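Local coordinates for 3-phosphoshikimate 1-carboxyvinyltransferase (Streptomyces sviceus, PDB 7M0O), which probably transfers the enolpyruvyl group of phosphoenolpyruvate to the 5-hydroxyl of shikimate-3-phosphate, releasing phosphate, on the route to chorismate, at residues A89-H93 and V136-V141; Y228-A232 and A400-L404; V260-A266 and E282-A288. All coordinates share one frame; numbering follows the deposited sequence.

In the fold
Contact 1 lies in one lobe of this two-lobed enzyme and contacts 2 and 3 in the other; the active site of EPSP synthases lies in the cleft between. The centre of contact 1 is about 46 Å from that of contact 2 and 53 Å from that of contact 3. It is far from the predicted substrate-binding residues, with the Val141 side chain about 10 Å from a bound potassium ion. Contacts 2 and 3, about 19 Å apart centre to centre, meet where Leu261 packs on the backbone of Phe230 and Ala231. Contact 2 approaches the probable active site: the Tyr228 side chain is about 3 Å from that of Arg367 and 6 Å from that of Asp295, the predicted proton acceptor.

Contact 1 (A89-H93 and V136-V141); sequences AAAGH and VRAAGV
Ala138 fits tightly into the turn that leaves helix 79-90, its CB 3.2 Å from Ala89 O and equally close to Gly92 O. Gly92 O also accepts the N-H of Gly140 at 2.8 Å (151° at the hydrogen), with the donor tilted out of the carbonyl plane. Deeper in, Val136 CG1 packs on Ala90 CA at 3.9 Å, while Val141 CG2 reaches Ala90 O at 3.7 Å. Helix 79-90 is the crossover of a beta-alpha-beta unit joining the parallel strands 70-74 and 95-99. Strand 134-139 runs antiparallel beside 95-99, and the contact ties its end to the helix exit, with His93 and Ala139 as a non-hydrogen-bonded pair. Toward solvent the packing is looser. The His93 ring lies obliquely across the Ala139-Gly140 peptide, ND1 3.6 Å from Ala139 C, and its NE2 bonds to Gln64. With CG anti to the carbonyl carbon (chi1 -47°), the imidazole is carried to the strand end, where a CB on Gly140, whose phi is positive, would crowd CE1. One water donates to Ala90 O and Gly140 O and accepts from Ala139 N, bridging polar backbone groups that do not pair directly; a second links Ala91 O to Val141 N.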
ATOM      1  N   ALA A  89      -1.978  -5.862 -21.601  1.00 13.33           N
ATOM      2  CA  ALA A  89      -2.419  -6.015 -22.980  1.00 11.79           C
ATOM      3  C   ALA A  89      -1.273  -5.779 -23.952  1.00 15.50           C
ATOM      4  O   ALA A  89      -1.168  -6.475 -24.970  1.00 13.56           O
ATOM      5  CB  ALA A  89      -3.578  -5.062 -23.267  1.00 14.80           C
ATOM      6  N   ALA A  90      -0.407  -4.801 -23.663  1.00 13.33           N
ATOM      7  CA  ALA A  90       0.703  -4.494 -24.568  1.00 12.43           C
ATOM      8  C   ALA A  90       1.622  -5.689 -24.762  1.00 13.96           C
ATOM      9  O   ALA A  90       2.248  -5.828 -25.826  1.00 13.14           O
ATOM     10  CB  ALA A  90       1.517  -3.315 -24.037  1.00 14.81           C
ATOM     11  N   ALA A  91       1.729  -6.554 -23.755  1.00 11.63           N
ATOM     12  CA  ALA A  91       2.556  -7.743 -23.897  1.00 15.08           C
ATOM     13  C   ALA A  91       1.877  -8.847 -24.694  1.00 15.60           C
ATOM     14  O   ALA A  91       2.542  -9.823 -25.047  1.00 17.10           O
ATOM     15  CB  ALA A  91       2.945  -8.287 -22.526  1.00 13.20           C
ATOM     16  N   GLY A  92       0.582  -8.723 -24.966  1.00 12.91           N
ATOM     17  CA  GLY A  92      -0.193  -9.697 -25.714  1.00 12.58           C
ATOM     18  C   GLY A  92      -0.320  -9.333 -27.182  1.00 11.35           C
ATOM     19  O   GLY A  92       0.518  -8.626 -27.747  1.00 14.11           O
ATOM     20  N   HIS A  93      -1.400  -9.805 -27.804  1.00 11.91           N
ATOM     21  CA  HIS A  93      -1.546  -9.763 -29.257  1.00 13.25           C
ATOM     22  C   HIS A  93      -3.010  -9.507 -29.601  1.00 12.54           C
ATOM     23  O   HIS A  93      -3.852 -10.398 -29.463  1.00 12.42           O
ATOM     24  CB  HIS A  93      -1.040 -11.074 -29.872  1.00 14.46           C
ATOM     25  CG  HIS A  93       0.289 -11.511 -29.329  1.00 16.01           C
ATOM     26  ND1 HIS A  93       1.485 -11.214 -29.950  1.00 19.44           N
ATOM     27  CD2 HIS A  93       0.610 -12.194 -28.202  1.00 18.64           C
ATOM     28  CE1 HIS A  93       2.484 -11.699 -29.234  1.00 21.16           C
ATOM     29  NE2 HIS A  93       1.982 -12.294 -28.165  1.00 19.01           N
ATOM     30  N   VAL A 136      -4.156   0.298 -27.843  1.00 13.98           N
ATOM     31  CA  VAL A 136      -2.965  -0.540 -28.001  1.00 15.75           C
ATOM     32  C   VAL A 136      -3.210  -1.572 -29.092  1.00 15.94           C
ATOM     33  O   VAL A 136      -4.049  -2.472 -28.934  1.00 14.62           O
ATOM     34  CB  VAL A 136      -2.576  -1.253 -26.697  1.00 11.95           C
ATOM     35  CG1 VAL A 136      -1.284  -2.075 -26.915  1.00 14.22           C
ATOM     36  CG2 VAL A 136      -2.435  -0.272 -25.534  1.00 16.19           C
ATOM     37  N   ARG A 137      -2.441  -1.477 -30.174  1.00 15.13           N
ATOM     38  CA  ARG A 137      -2.368  -2.526 -31.195  1.00 13.40           C
ATOM     39  C   ARG A 137      -1.183  -3.412 -30.836  1.00 13.65           C
ATOM     40  O   ARG A 137      -0.055  -3.191 -31.281  1.00 15.07           O
ATOM     41  CB  ARG A 137      -2.238  -1.913 -32.581  1.00 16.58           C
ATOM     42  CG  ARG A 137      -3.484  -1.108 -32.992  1.00 22.65           C
ATOM     43  CD  ARG A 137      -3.198  -0.088 -34.103  1.00 25.10           C
ATOM     44  NE  ARG A 137      -4.417   0.455 -34.713  1.00 30.12           N
ATOM     45  CZ  ARG A 137      -5.105   1.502 -34.255  1.00 31.64           C
ATOM     46  NH1 ARG A 137      -4.706   2.142 -33.168  1.00 29.65           N
ATOM     47  NH2 ARG A 137      -6.199   1.915 -34.891  1.00 29.88           N
ATOM     48  N   ALA A 138      -1.446  -4.418 -30.001  1.00 12.72           N
ATOM     49  CA  ALA A 138      -0.402  -5.197 -29.346  1.00 12.70           C
ATOM     50  C   ALA A 138       0.126  -6.312 -30.246  1.00 12.53           C
ATOM     51  O   ALA A 138      -0.637  -6.961 -30.972  1.00 14.28           O
ATOM     52  CB  ALA A 138      -0.953  -5.794 -28.042  1.00 15.04           C
ATOM     53  N   ALA A 139       1.441  -6.537 -30.177  1.00 13.12           N
ATOM     54  CA  ALA A 139       2.094  -7.666 -30.839  1.00 15.68           C
ATOM     55  C   ALA A 139       3.281  -8.138 -30.002  1.00 12.91           C
ATOM     56  O   ALA A 139       4.354  -8.444 -30.532  1.00 17.99           O
ATOM     57  CB  ALA A 139       2.545  -7.295 -32.252  1.00 14.95           C
ATOM     58  N   GLY A 140       3.100  -8.200 -28.683  1.00 13.60           N
ATOM     59  CA  GLY A 140       4.180  -8.514 -27.770  1.00 13.21           C
ATOM     60  C   GLY A 140       5.201  -7.405 -27.614  1.00 13.32           C
ATOM     61  O   GLY A 140       5.143  -6.388 -28.324  1.00 13.15           O
ATOM     62  N   VAL A 141       6.138  -7.593 -26.682  1.00 13.50           N
ATOM     63  CA  VAL A 141       7.218  -6.647 -26.416  1.00 12.82           C
ATOM     64  C   VAL A 141       8.539  -7.393 -26.524  1.00 14.33           C
ATOM     65  O   VAL A 141       8.749  -8.389 -25.822  1.00 14.05           O
ATOM     66  CB  VAL A 141       7.071  -6.000 -25.030  1.00 13.84           C
ATOM     67  CG1 VAL A 141       8.248  -5.091 -24.763  1.00 11.34           C
ATOM     68  CG2 VAL A 141       5.744  -5.241 -24.936  1.00 15.47           C
TER
HETATM   69  O   HOH W   1       2.867  -4.793 -28.261  1.00 13.57           O
HETATM   70  O   HOH W   2       5.465  -9.981 -25.052  1.00 14.68           O

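Contact 2 (Y228-A232 and A400-L404); sequences YFFAA and AFAEL
Phe229 and Phe401 meet as a T-shaped pair: the edge of Phe401 points at a face of Phe229, with ring planes at 71° and centroids 5.8 Å apart. Phe401 CD1 does the touching, above the rim of the Phe229 ring rather than its centre and 4.1 Å from Phe229 CE1. The far end of the Phe229 ring rests on Ala400: CZ lies 3.9 Å from Ala400 CB, and Ala400 O sits at the ring edge, 3.8 Å from CE1. Leu404 contributes a single methyl, CD2, which wedges between Phe229 CD1 at 3.6 Å and Ala232 CB at 3.5 Å. Phe229 CG stands anti to its own carbonyl carbon (chi1 -64°), which sends the ring across the gap between helices. That span is wide: the short helical segments run nearly parallel, 17° apart, with axes 11.3 Å from each other, and large side chains fill it. With an alanine at Phe229, the edge of Phe401 would probably lose its aromatic face and a gap would open between the two helices, beside Ala400 and Leu404. Outward, Leu4 touches Phe229, Leu377 backs Ala232, and the rings of Phe397 and Phe401 meet. Tyr228 OH turns away to hydrogen-bond Arg367, predicted to bind phosphoenolpyruvate. Helix 223-235 also packs on helices 257-263, 297-303 and 366-375, the last also touching Phe401 through Val374.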
ATOM      1  N   TYR A 228      -2.775   0.952  14.420  1.00  9.55           N
ATOM      2  CA  TYR A 228      -3.700   1.535  15.385  1.00  8.66           C
ATOM      3  C   TYR A 228      -4.322   0.468  16.263  1.00  8.55           C
ATOM      4  O   TYR A 228      -4.555   0.705  17.453  1.00 10.33           O
ATOM      5  CB  TYR A 228      -4.800   2.337  14.663  1.00  9.97           C
ATOM      6  CG  TYR A 228      -4.193   3.258  13.649  1.00  9.77           C
ATOM      7  CD1 TYR A 228      -3.498   4.394  14.056  1.00 10.37           C
ATOM      8  CD2 TYR A 228      -4.254   2.961  12.292  1.00 12.01           C
ATOM      9  CE1 TYR A 228      -2.898   5.224  13.130  1.00 10.55           C
ATOM     10  CE2 TYR A 228      -3.651   3.793  11.356  1.00 10.88           C
ATOM     11  CZ  TYR A 228      -2.975   4.906  11.787  1.00 13.99           C
ATOM     12  OH  TYR A 228      -2.366   5.712  10.860  1.00  8.88           O
ATOM     13  N   PHE A 229      -4.552  -0.724  15.710  1.00  9.44           N
ATOM     14  CA  PHE A 229      -5.179  -1.781  16.489  1.00  9.84           C
ATOM     15  C   PHE A 229      -4.151  -2.441  17.409  1.00  9.77           C
ATOM     16  O   PHE A 229      -4.445  -2.709  18.578  1.00  9.42           O
ATOM     17  CB  PHE A 229      -5.876  -2.765  15.531  1.00 11.33           C
ATOM     18  CG  PHE A 229      -7.019  -2.132  14.755  1.00 10.43           C
ATOM     19  CD1 PHE A 229      -8.334  -2.301  15.158  1.00 13.29           C
ATOM     20  CD2 PHE A 229      -6.767  -1.298  13.677  1.00 11.40           C
ATOM     21  CE1 PHE A 229      -9.382  -1.681  14.472  1.00 15.15           C
ATOM     22  CE2 PHE A 229      -7.794  -0.660  13.008  1.00 10.52           C
ATOM     23  CZ  PHE A 229      -9.116  -0.858  13.406  1.00 11.70           C
ATOM     24  N   PHE A 230      -2.914  -2.601  16.924  1.00  8.91           N
ATOM     25  CA  PHE A 230      -1.816  -3.054  17.772  1.00 10.02           C
ATOM     26  C   PHE A 230      -1.575  -2.083  18.936  1.00  8.76           C
ATOM     27  O   PHE A 230      -1.352  -2.511  20.074  1.00 10.39           O
ATOM     28  CB  PHE A 230      -0.535  -3.203  16.944  1.00  8.46           C
ATOM     29  CG  PHE A 230      -0.500  -4.398  16.003  1.00 10.57           C
ATOM     30  CD1 PHE A 230      -1.038  -5.629  16.350  1.00 12.52           C
ATOM     31  CD2 PHE A 230       0.133  -4.283  14.785  1.00 12.37           C
ATOM     32  CE1 PHE A 230      -0.955  -6.718  15.462  1.00 12.83           C
ATOM     33  CE2 PHE A 230       0.230  -5.362  13.902  1.00 13.96           C
ATOM     34  CZ  PHE A 230      -0.313  -6.574  14.246  1.00 14.02           C
ATOM     35  N   ALA A 231      -1.581  -0.769  18.662  1.00  8.58           N
ATOM     36  CA  ALA A 231      -1.366   0.233  19.712  1.00  8.80           C
ATOM     37  C   ALA A 231      -2.463   0.201  20.773  1.00 11.30           C
ATOM     38  O   ALA A 231      -2.180   0.336  21.975  1.00 11.02           O
ATOM     39  CB  ALA A 231      -1.289   1.631  19.099  1.00 11.70           C
ATOM     40  N   ALA A 232      -3.717   0.062  20.348  1.00 11.65           N
ATOM     41  CA  ALA A 232      -4.825  -0.049  21.300  1.00  9.53           C
ATOM     42  C   ALA A 232      -4.605  -1.211  22.267  1.00  7.77           C
ATOM     43  O   ALA A 232      -4.857  -1.089  23.478  1.00 11.24           O
ATOM     44  CB  ALA A 232      -6.143  -0.224  20.538  1.00  8.44           C
ATOM     45  N   ALA A 400     -14.717  -0.545  12.422  1.00 15.27           N
ATOM     46  CA  ALA A 400     -13.767  -1.523  12.948  1.00 16.93           C
ATOM     47  C   ALA A 400     -13.245  -1.118  14.318  1.00 11.57           C
ATOM     48  O   ALA A 400     -13.087  -1.964  15.200  1.00 15.49           O
ATOM     49  CB  ALA A 400     -12.598  -1.697  11.984  1.00 14.55           C
ATOM     50  N   PHE A 401     -12.947   0.169  14.509  1.00 14.28           N
ATOM     51  CA  PHE A 401     -12.403   0.598  15.789  1.00 16.73           C
ATOM     52  C   PHE A 401     -13.477   0.569  16.866  1.00 21.16           C
ATOM     53  O   PHE A 401     -13.191   0.219  18.018  1.00 15.07           O
ATOM     54  CB  PHE A 401     -11.783   1.997  15.662  1.00 19.42           C
ATOM     55  CG  PHE A 401     -10.797   2.314  16.758  1.00 19.07           C
ATOM     56  CD1 PHE A 401      -9.527   1.757  16.740  1.00 19.06           C
ATOM     57  CD2 PHE A 401     -11.148   3.143  17.819  1.00 25.38           C
ATOM     58  CE1 PHE A 401      -8.611   2.034  17.745  1.00 22.94           C
ATOM     59  CE2 PHE A 401     -10.239   3.425  18.832  1.00 21.87           C
ATOM     60  CZ  PHE A 401      -8.973   2.870  18.798  1.00 25.20           C
ATOM     61  N   ALA A 402     -14.719   0.897  16.503  1.00 17.29           N
ATOM     62  CA  ALA A 402     -15.817   0.765  17.449  1.00 18.89           C
ATOM     63  C   ALA A 402     -15.952  -0.676  17.927  1.00 23.10           C
ATOM     64  O   ALA A 402     -16.197  -0.924  19.114  1.00 17.54           O
ATOM     65  CB  ALA A 402     -17.117   1.254  16.808  1.00 21.57           C
ATOM     66  N   GLU A 403     -15.780  -1.636  17.013  1.00 19.62           N
ATOM     67  CA  GLU A 403     -15.850  -3.052  17.358  1.00 17.18           C
ATOM     68  C   GLU A 403     -14.712  -3.451  18.289  1.00 18.51           C
ATOM     69  O   GLU A 403     -14.921  -4.209  19.245  1.00 21.05           O
ATOM     70  CB  GLU A 403     -15.821  -3.894  16.089  1.00 19.05           C
ATOM     71  CG  GLU A 403     -15.974  -5.386  16.316  1.00 21.91           C
ATOM     72  CD  GLU A 403     -16.030  -6.182  15.018  1.00 35.65           C
ATOM     73  OE1 GLU A 403     -15.348  -5.808  14.040  1.00 32.64           O
ATOM     74  OE2 GLU A 403     -16.772  -7.185  14.971  1.00 42.99           O
ATOM     75  N   LEU A 404     -13.501  -2.944  18.025  1.00 14.33           N
ATOM     76  CA  LEU A 404     -12.392  -3.188  18.941  1.00 14.58           C
ATOM     77  C   LEU A 404     -12.708  -2.644  20.330  1.00 16.56           C
ATOM     78  O   LEU A 404     -12.457  -3.309  21.345  1.00 17.70           O
ATOM     79  CB  LEU A 404     -11.108  -2.570  18.371  1.00 15.79           C
ATOM     80  CG  LEU A 404      -9.854  -2.679  19.255  1.00 17.69           C
ATOM     81  CD1 LEU A 404      -9.383  -4.106  19.339  1.00 27.98           C
ATOM     82  CD2 LEU A 404      -8.760  -1.787  18.721  1.00 21.13           C
TER

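Contact 3 (V260-A266 and E282-A288); sequences VLRRMGA and ELRGLTA
Arg263 meets Leu286 at both ends of its side chain, at CB and again at the guanidinium. CB lies 3.5 Å from Leu286 CD2. Beyond a bend at chi3 (63°), NE passes the same methyl at 4.1 Å, and the guanidinium then lies with one face over it, CD2 3.7 Å from the plane at its centre. NH2 rests 3.9 Å from Leu286 CB. At the tip, NH1 gives a nearly straight hydrogen bond to Thr287 O (2.9 Å, 175°), the oxygen lying in the guanidinium plane. Leu286 CD2 is shared: Met264 CG touches it at 3.6 Å, and the Met264 chain continues until CE reaches Leu283 CG at 3.9 Å. Helix 257-263 ends here in a Schellman motif, Gly265 at positive phi, Ala266 N bonded to Leu261 O and Gly265 N to Arg262 O. Met264 O turns to the other segment and accepts Arg284 N on an in-plane lone pair (2.8 Å, 161°). The Arg284 guanidinium lies flat above Met264 O and Gly265 N. A CB on Gly265 would clash with Arg284 NH1, though its backbone angles alone call for glycine. Two waters at the guanidinium edge join NH2 to Arg263 O and, weakly, to Arg262 O. The contact fastens this helix to strand 286-289, an outer strand of its sheet, and to the loop leading into it, while Leu300 and Leu235 back Met264 and Leu283. Gathering a guanidinium and an amide N-H at the helix's C-terminal carbonyls probably offsets the negative end of its dipole, beside the apolar packing of Met264 and Leu286.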
ATOM      1  N   VAL A 260       8.631  -1.590  18.401  1.00 10.77           N
ATOM      2  CA  VAL A 260       8.585  -0.444  19.311  1.00  9.46           C
ATOM      3  C   VAL A 260       7.661  -0.739  20.489  1.00  9.30           C
ATOM      4  O   VAL A 260       7.994  -0.465  21.646  1.00 10.71           O
ATOM      5  CB  VAL A 260       8.139   0.823  18.557  1.00  8.68           C
ATOM      6  CG1 VAL A 260       8.087   2.014  19.516  1.00 14.32           C
ATOM      7  CG2 VAL A 260       9.093   1.127  17.384  1.00 13.30           C
ATOM      8  N   LEU A 261       6.474  -1.276  20.211  1.00 10.97           N
ATOM      9  CA  LEU A 261       5.562  -1.628  21.299  1.00  8.35           C
ATOM     10  C   LEU A 261       6.197  -2.628  22.268  1.00 11.35           C
ATOM     11  O   LEU A 261       6.034  -2.507  23.490  1.00 10.16           O
ATOM     12  CB  LEU A 261       4.255  -2.190  20.737  1.00  7.89           C
ATOM     13  CG  LEU A 261       3.453  -1.226  19.859  1.00 11.10           C
ATOM     14  CD1 LEU A 261       2.200  -1.923  19.346  1.00 12.44           C
ATOM     15  CD2 LEU A 261       3.109   0.085  20.598  1.00 10.74           C
ATOM     16  N   ARG A 262       6.949  -3.601  21.747  1.00 10.63           N
ATOM     17  CA  ARG A 262       7.632  -4.551  22.620  1.00  7.97           C
ATOM     18  C   ARG A 262       8.657  -3.848  23.516  1.00  9.43           C
ATOM     19  O   ARG A 262       8.761  -4.153  24.711  1.00 11.21           O
ATOM     20  CB  ARG A 262       8.298  -5.647  21.785  1.00 15.14           C
ATOM     21  CG  ARG A 262       8.823  -6.800  22.649  1.00 14.09           C
ATOM     22  CD  ARG A 262       9.738  -7.739  21.875  1.00 16.59           C
ATOM     23  NE  ARG A 262       8.999  -8.578  20.931  1.00 17.95           N
ATOM     24  CZ  ARG A 262       9.094  -8.449  19.609  1.00 18.33           C
ATOM     25  NH1 ARG A 262       9.884  -7.519  19.093  1.00 17.34           N
ATOM     26  NH2 ARG A 262       8.401  -9.235  18.801  1.00 20.16           N
ATOM     27  N   ARG A 263       9.413  -2.893  22.957  1.00 10.86           N
ATOM     28  CA  ARG A 263      10.362  -2.105  23.751  1.00 14.22           C
ATOM     29  C   ARG A 263       9.675  -1.295  24.851  1.00 11.68           C
ATOM     30  O   ARG A 263      10.304  -0.961  25.869  1.00 11.60           O
ATOM     31  CB  ARG A 263      11.145  -1.149  22.842  1.00 14.53           C
ATOM     32  CG  ARG A 263      12.190  -1.766  21.925  1.00 19.43           C
ATOM     33  CD  ARG A 263      13.028  -0.658  21.275  1.00 18.19           C
ATOM     34  NE  ARG A 263      13.754   0.082  22.302  1.00 19.48           N
ATOM     35  CZ  ARG A 263      14.017   1.388  22.271  1.00 15.60           C
ATOM     36  NH1 ARG A 263      13.648   2.149  21.239  1.00 14.71           N
ATOM     37  NH2 ARG A 263      14.679   1.927  23.277  1.00 16.09           N
ATOM     38  N   MET A 264       8.413  -0.921  24.653  1.00 10.89           N
ATOM     39  CA  MET A 264       7.645  -0.269  25.705  1.00  8.60           C
ATOM     40  C   MET A 264       7.100  -1.258  26.728  1.00 11.56           C
ATOM     41  O   MET A 264       6.524  -0.832  27.733  1.00 12.83           O
ATOM     42  CB  MET A 264       6.498   0.543  25.085  1.00 11.75           C
ATOM     43  CG  MET A 264       6.992   1.540  24.044  1.00 13.47           C
ATOM     44  SD  MET A 264       5.688   2.569  23.338  1.00 14.25           S
ATOM     45  CE  MET A 264       5.485   3.788  24.649  1.00 18.51           C
ATOM     46  N   GLY A 265       7.223  -2.557  26.485  1.00 10.18           N
ATOM     47  CA  GLY A 265       6.820  -3.554  27.463  1.00 11.05           C
ATOM     48  C   GLY A 265       5.578  -4.345  27.117  1.00 14.67           C
ATOM     49  O   GLY A 265       5.155  -5.186  27.927  1.00 15.20           O
ATOM     50  N   ALA A 266       4.979  -4.110  25.950  1.00 10.70           N
ATOM     51  CA  ALA A 266       3.896  -4.967  25.487  1.00 12.62           C
ATOM     52  C   ALA A 266       4.442  -6.354  25.179  1.00 11.75           C
ATOM     53  O   ALA A 266       5.629  -6.522  24.895  1.00 12.39           O
ATOM     54  CB  ALA A 266       3.231  -4.367  24.241  1.00 11.67           C
ATOM     55  N   GLU A 282       2.391  -2.213  31.431  1.00 36.97           N
ATOM     56  CA  GLU A 282       3.670  -1.524  31.380  1.00 30.32           C
ATOM     57  C   GLU A 282       3.767  -0.830  30.030  1.00 21.95           C
ATOM     58  O   GLU A 282       3.720  -1.497  28.990  1.00 21.06           O
ATOM     59  CB  GLU A 282       4.826  -2.507  31.576  1.00 28.51           C
ATOM     60  CG  GLU A 282       6.181  -1.855  31.831  1.00 33.51           C
ATOM     61  CD  GLU A 282       6.472  -1.656  33.313  1.00 44.53           C
ATOM     62  OE1 GLU A 282       6.102  -2.536  34.124  1.00 53.43           O
ATOM     63  OE2 GLU A 282       7.057  -0.610  33.674  1.00 42.70           O
ATOM     64  N   LEU A 283       3.876   0.499  30.046  1.00 22.71           N
ATOM     65  CA  LEU A 283       4.097   1.298  28.836  1.00 14.67           C
ATOM     66  C   LEU A 283       5.270   2.219  29.135  1.00 16.02           C
ATOM     67  O   LEU A 283       5.080   3.305  29.684  1.00 16.27           O
ATOM     68  CB  LEU A 283       2.854   2.083  28.444  1.00 24.01           C
ATOM     69  CG  LEU A 283       2.667   2.345  26.947  1.00 25.70           C
ATOM     70  CD1 LEU A 283       2.434   1.063  26.186  1.00 16.89           C
ATOM     71  CD2 LEU A 283       1.514   3.310  26.701  1.00 21.34           C
ATOM     72  N   ARG A 284       6.479   1.780  28.800  1.00 11.35           N
ATOM     73  CA  ARG A 284       7.680   2.486  29.225  1.00  9.55           C
ATOM     74  C   ARG A 284       8.134   3.481  28.167  1.00 11.43           C
ATOM     75  O   ARG A 284       8.170   3.170  26.973  1.00 12.07           O
ATOM     76  CB  ARG A 284       8.811   1.496  29.527  1.00 11.55           C
ATOM     77  CG  ARG A 284       8.426   0.527  30.628  1.00 15.62           C
ATOM     78  CD  ARG A 284       9.590  -0.337  31.086  1.00 15.71           C
ATOM     79  NE  ARG A 284      10.155  -1.123  29.992  1.00 17.83           N
ATOM     80  CZ  ARG A 284       9.827  -2.381  29.711  1.00 17.69           C
ATOM     81  NH1 ARG A 284       8.922  -3.021  30.442  1.00 17.46           N
ATOM     82  NH2 ARG A 284      10.400  -2.995  28.686  1.00 14.65           N
ATOM     83  N   GLY A 285       8.528   4.673  28.618  1.00 10.03           N
ATOM     84  CA  GLY A 285       9.060   5.654  27.696  1.00 13.93           C
ATOM     85  C   GLY A 285      10.363   5.207  27.059  1.00 13.27           C
ATOM     86  O   GLY A 285      11.067   4.319  27.544  1.00 12.80           O
ATOM     87  N   LEU A 286      10.693   5.853  25.945  1.00 11.36           N
ATOM     88  CA  LEU A 286      11.858   5.472  25.162  1.00 13.70           C
ATOM     89  C   LEU A 286      12.131   6.551  24.128  1.00 11.99           C
ATOM     90  O   LEU A 286      11.315   7.451  23.904  1.00 11.85           O
ATOM     91  CB  LEU A 286      11.687   4.121  24.457  1.00 14.36           C
ATOM     92  CG  LEU A 286      10.381   3.736  23.744  1.00 17.29           C
ATOM     93  CD1 LEU A 286      10.004   4.664  22.603  1.00 23.83           C
ATOM     94  CD2 LEU A 286      10.449   2.295  23.250  1.00 15.09           C
ATOM     95  N   THR A 287      13.288   6.423  23.497  1.00 11.73           N
ATOM     96  CA  THR A 287      13.620   7.116  22.263  1.00 11.71           C
ATOM     97  C   THR A 287      13.528   6.123  21.119  1.00 11.21           C
ATOM     98  O   THR A 287      14.092   5.029  21.205  1.00 12.58           O
ATOM     99  CB  THR A 287      15.028   7.698  22.332  1.00 12.21           C
ATOM    100  OG1 THR A 287      15.066   8.723  23.325  1.00 14.11           O
ATOM    101  CG2 THR A 287      15.417   8.277  20.973  1.00 12.36           C
ATOM    102  N   ALA A 288      12.837   6.503  20.045  1.00 10.46           N
ATOM    103  CA  ALA A 288      12.656   5.619  18.900  1.00 12.29           C
ATOM    104  C   ALA A 288      13.023   6.363  17.621  1.00 11.94           C
ATOM    105  O   ALA A 288      12.479   7.437  17.337  1.00 12.85           O
ATOM    106  CB  ALA A 288      11.213   5.104  18.835  1.00 12.79           C
TER
HETATM  107  O   HOH W   3      10.497  -5.493  27.361  1.00 29.77           O
HETATM  108  O   HOH W   4      12.772  -2.011  26.666  1.00 17.59           O